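Local coordinates for protein hydrazine synthase subunit alpha (Candidatus Kuenenia stuttgartiensis, PDB 5C2V) that catalyses the condensation of hydroxylamine, made in the gamma subunit of hydrazine synthase, with ammonia to give hydrazine, at residues Q501-I506 with G764-N769. Residues are numbered along the deposited sequence; the frame is centred on the assembly and turned at random.
Sequences QQRGII and GAQWDN. With CA (calcium ion), chain Z.
Gln-502 lies against the backbone of Asp-768 and Asn-769, its chain extended beyond CG (chi2 168°) so that the terminal amide arrives beside a calcium site. Gln-502 NE2 gives a hydrogen bond to Asp-768 O at 2.9 Å, coming from above the carbonyl plane, and a weak one to water 1, itself a calcium ligand. Asp-768 binds the ion through OD1 at 2.3 Å; Ile-770 O, Gly-772 O, Asp-774 and two waters complete the site. Asp-768 OD2 forms a salt bridge with Arg-647. The end of Asn-769 reaches the start of strand 503-510: OD1 accepts a long, weak but nearly straight bond from Arg-503 N at 3.3 Å, while ND2 bonds to Val-644 O. Gln-766, bent at chi2 (82°), brings Gln-766 NE2 to 3.1 Å from Gln-501 O in a weak bond and also donates to Leu-763 O. Gln-501 O takes a second bond, from Arg-503 NE, whose guanidinium also reaches Tyr-528. The contact thus joins strand 503-510, in the middle domain, to the loop after helix 751-762. Its chemistry is buried and amide-based, and Gln-502 probably belongs to the second shell of calcium, bonded to the ligand residue Asp-768 and weakly to water 1.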
ATOM      1  N   GLN D 501      -8.027  19.142  -8.434  1.00 52.24           N
ATOM      2  CA  GLN D 501      -8.832  20.355  -8.444  1.00 49.44           C
ATOM      3  C   GLN D 501      -8.367  21.302  -9.548  1.00 50.98           C
ATOM      4  O   GLN D 501      -7.428  20.999 -10.284  1.00 51.10           O
ATOM      5  CB  GLN D 501      -8.784  21.052  -7.085  1.00 52.13           C
ATOM      6  CG  GLN D 501      -9.598  20.350  -6.010  1.00 52.55           C
ATOM      7  CD  GLN D 501      -9.532  21.056  -4.671  1.00 66.64           C
ATOM      8  OE1 GLN D 501      -8.571  21.769  -4.380  1.00 71.80           O
ATOM      9  NE2 GLN D 501     -10.559  20.866  -3.851  1.00 56.56           N
ATOM     10  N   GLN D 502      -9.033  22.448  -9.654  1.00 48.77           N
ATOM     11  CA  GLN D 502      -8.778  23.395 -10.735  1.00 47.82           C
ATOM     12  C   GLN D 502      -7.360  23.953 -10.703  1.00 63.11           C
ATOM     13  O   GLN D 502      -6.830  24.287  -9.642  1.00 41.02           O
ATOM     14  CB  GLN D 502      -9.791  24.538 -10.677  1.00 54.15           C
ATOM     15  CG  GLN D 502     -11.232  24.072 -10.730  1.00 58.27           C
ATOM     16  CD  GLN D 502     -12.215  25.166 -10.373  1.00 53.81           C
ATOM     17  OE1 GLN D 502     -12.199  25.688  -9.259  1.00 55.96           O
ATOM     18  NE2 GLN D 502     -13.079  25.518 -11.319  1.00 52.02           N
ATOM     19  N   ARG D 503      -6.752  24.039 -11.880  1.00 45.07           N
ATOM     20  CA  ARG D 503      -5.388  24.528 -12.023  1.00 48.43           C
ATOM     21  C   ARG D 503      -5.157  25.043 -13.438  1.00 51.67           C
ATOM     22  O   ARG D 503      -5.973  24.817 -14.332  1.00 45.77           O
ATOM     23  CB  ARG D 503      -4.379  23.435 -11.673  1.00 49.68           C
ATOM     24  CG  ARG D 503      -4.606  22.112 -12.377  1.00 40.25           C
ATOM     25  CD  ARG D 503      -3.902  20.998 -11.628  1.00 36.69           C
ATOM     26  NE  ARG D 503      -4.480  20.798 -10.303  1.00 36.02           N
ATOM     27  CZ  ARG D 503      -3.921  20.065  -9.345  1.00 39.29           C
ATOM     28  NH1 ARG D 503      -2.757  19.467  -9.560  1.00 32.76           N
ATOM     29  NH2 ARG D 503      -4.521  19.937  -8.170  1.00 27.93           N
ATOM     30  N   GLY D 504      -4.048  25.747 -13.636  1.00 39.98           N
ATOM     31  CA  GLY D 504      -3.743  26.326 -14.931  1.00 49.03           C
ATOM     32  C   GLY D 504      -2.253  26.349 -15.195  1.00 44.40           C
ATOM     33  O   GLY D 504      -1.456  25.973 -14.337  1.00 36.02           O
ATOM     34  N   ILE D 505      -1.875  26.784 -16.390  1.00 36.54           N
ATOM     35  CA  ILE D 505      -0.481  26.730 -16.809  1.00 50.53           C
ATOM     36  C   ILE D 505       0.264  28.028 -16.513  1.00 57.62           C
ATOM     37  O   ILE D 505      -0.025  29.068 -17.107  1.00 54.89           O
ATOM     38  CB  ILE D 505      -0.366  26.423 -18.315  1.00 49.21           C
ATOM     39  CG1 ILE D 505      -1.151  25.157 -18.663  1.00 47.25           C
ATOM     40  CG2 ILE D 505       1.092  26.283 -18.723  1.00 53.58           C
ATOM     41  CD1 ILE D 505      -1.138  24.814 -20.138  1.00 54.64           C
ATOM     42  N   ILE D 506       1.219  27.963 -15.590  1.00 57.86           N
ATOM     43  CA  ILE D 506       2.126  29.081 -15.364  1.00 43.35           C
ATOM     44  C   ILE D 506       2.925  29.305 -16.635  1.00 53.86           C
ATOM     45  O   ILE D 506       3.050  30.434 -17.115  1.00 58.72           O
ATOM     46  CB  ILE D 506       3.079  28.834 -14.177  1.00 34.84           C
ATOM     47  CG1 ILE D 506       2.390  29.186 -12.861  1.00 39.90           C
ATOM     48  CG2 ILE D 506       4.349  29.660 -14.321  1.00 52.02           C
ATOM     49  CD1 ILE D 506       3.282  29.045 -11.651  1.00 36.61           C
ATOM     50  N   GLY D 764      -4.576  17.095 -15.248  1.00 53.80           N
ATOM     51  CA  GLY D 764      -5.455  16.365 -14.353  1.00 42.95           C
ATOM     52  C   GLY D 764      -6.829  16.083 -14.935  1.00 45.85           C
ATOM     53  O   GLY D 764      -7.696  15.546 -14.245  1.00 39.65           O
ATOM     54  N   ALA D 765      -7.026  16.464 -16.195  1.00 46.91           N
ATOM     55  CA  ALA D 765      -8.244  16.141 -16.938  1.00 56.94           C
ATOM     56  C   ALA D 765      -9.509  16.645 -16.250  1.00 58.11           C
ATOM     57  O   ALA D 765     -10.466  15.893 -16.067  1.00 63.17           O
ATOM     58  CB  ALA D 765      -8.337  14.636 -17.168  1.00 49.61           C
ATOM     59  N   GLN D 766      -9.510  17.920 -15.875  1.00 56.93           N
ATOM     60  CA  GLN D 766     -10.673  18.515 -15.230  1.00 48.03           C
ATOM     61  C   GLN D 766     -11.791  18.778 -16.232  1.00 43.50           C
ATOM     62  O   GLN D 766     -11.661  18.494 -17.423  1.00 46.44           O
ATOM     63  CB  GLN D 766     -10.295  19.822 -14.524  1.00 45.38           C
ATOM     64  CG  GLN D 766      -9.326  19.664 -13.362  1.00 36.99           C
ATOM     65  CD  GLN D 766      -7.883  19.572 -13.816  1.00 45.01           C
ATOM     66  OE1 GLN D 766      -7.587  19.684 -15.005  1.00 55.77           O
ATOM     67  NE2 GLN D 766      -6.975  19.372 -12.867  1.00 41.74           N
ATOM     68  N   TRP D 767     -12.889  19.323 -15.724  1.00 43.15           N
ATOM     69  CA  TRP D 767     -14.051  19.696 -16.520  1.00 46.63           C
ATOM     70  C   TRP D 767     -14.224  21.202 -16.433  1.00 53.59           C
ATOM     71  O   TRP D 767     -14.146  21.919 -17.431  1.00 47.61           O
ATOM     72  CB  TRP D 767     -15.303  18.967 -16.022  1.00 39.91           C
ATOM     73  CG  TRP D 767     -16.610  19.655 -16.325  1.00 44.41           C
ATOM     74  CD1 TRP D 767     -17.268  20.550 -15.528  1.00 47.93           C
ATOM     75  CD2 TRP D 767     -17.444  19.457 -17.476  1.00 38.62           C
ATOM     76  NE1 TRP D 767     -18.440  20.946 -16.127  1.00 53.14           N
ATOM     77  CE2 TRP D 767     -18.574  20.288 -17.320  1.00 44.12           C
ATOM     78  CE3 TRP D 767     -17.338  18.671 -18.627  1.00 45.33           C
ATOM     79  CZ2 TRP D 767     -19.591  20.351 -18.272  1.00 48.40           C
ATOM     80  CZ3 TRP D 767     -18.349  18.738 -19.571  1.00 54.30           C
ATOM     81  CH2 TRP D 767     -19.459  19.571 -19.388  1.00 45.35           C
ATOM     82  N   ASP D 768     -14.450  21.674 -15.212  1.00 46.26           N
ATOM     83  CA  ASP D 768     -14.569  23.093 -14.962  1.00 64.47           C
ATOM     84  C   ASP D 768     -13.244  23.571 -14.383  1.00 64.61           C
ATOM     85  O   ASP D 768     -12.942  23.327 -13.217  1.00 68.65           O
ATOM     86  CB  ASP D 768     -15.727  23.351 -13.995  1.00 70.11           C
ATOM     87  CG  ASP D 768     -16.248  24.762 -14.064  1.00 74.98           C
ATOM     88  OD1 ASP D 768     -15.427  25.693 -14.158  1.00 69.97           O
ATOM     89  OD2 ASP D 768     -17.483  24.940 -14.028  1.00 90.38           O
ATOM     90  N   ASN D 769     -12.455  24.245 -15.213  1.00 56.80           N
ATOM     91  CA  ASN D 769     -11.160  24.760 -14.787  1.00 67.24           C
ATOM     92  C   ASN D 769     -11.201  26.248 -14.465  1.00 77.99           C
ATOM     93  O   ASN D 769     -10.180  26.845 -14.126  1.00 69.95           O
ATOM     94  CB  ASN D 769     -10.094  24.476 -15.845  1.00 53.81           C
ATOM     95  CG  ASN D 769      -9.111  23.406 -15.404  1.00 59.63           C
ATOM     96  OD1 ASN D 769      -8.935  23.164 -14.208  1.00 38.72           O
ATOM     97  ND2 ASN D 769      -8.460  22.762 -16.366  1.00 51.22           N
TER
HETATM   98 CA    CA Z 902     -16.274  27.350 -12.747  1.00 68.48          CA
HETATM   99  O   HOH W   1     -15.740  26.087 -10.792  1.00 56.96           O
HETATM  100  O   HOH W   2     -18.512  26.470 -12.786  1.00 62.82           O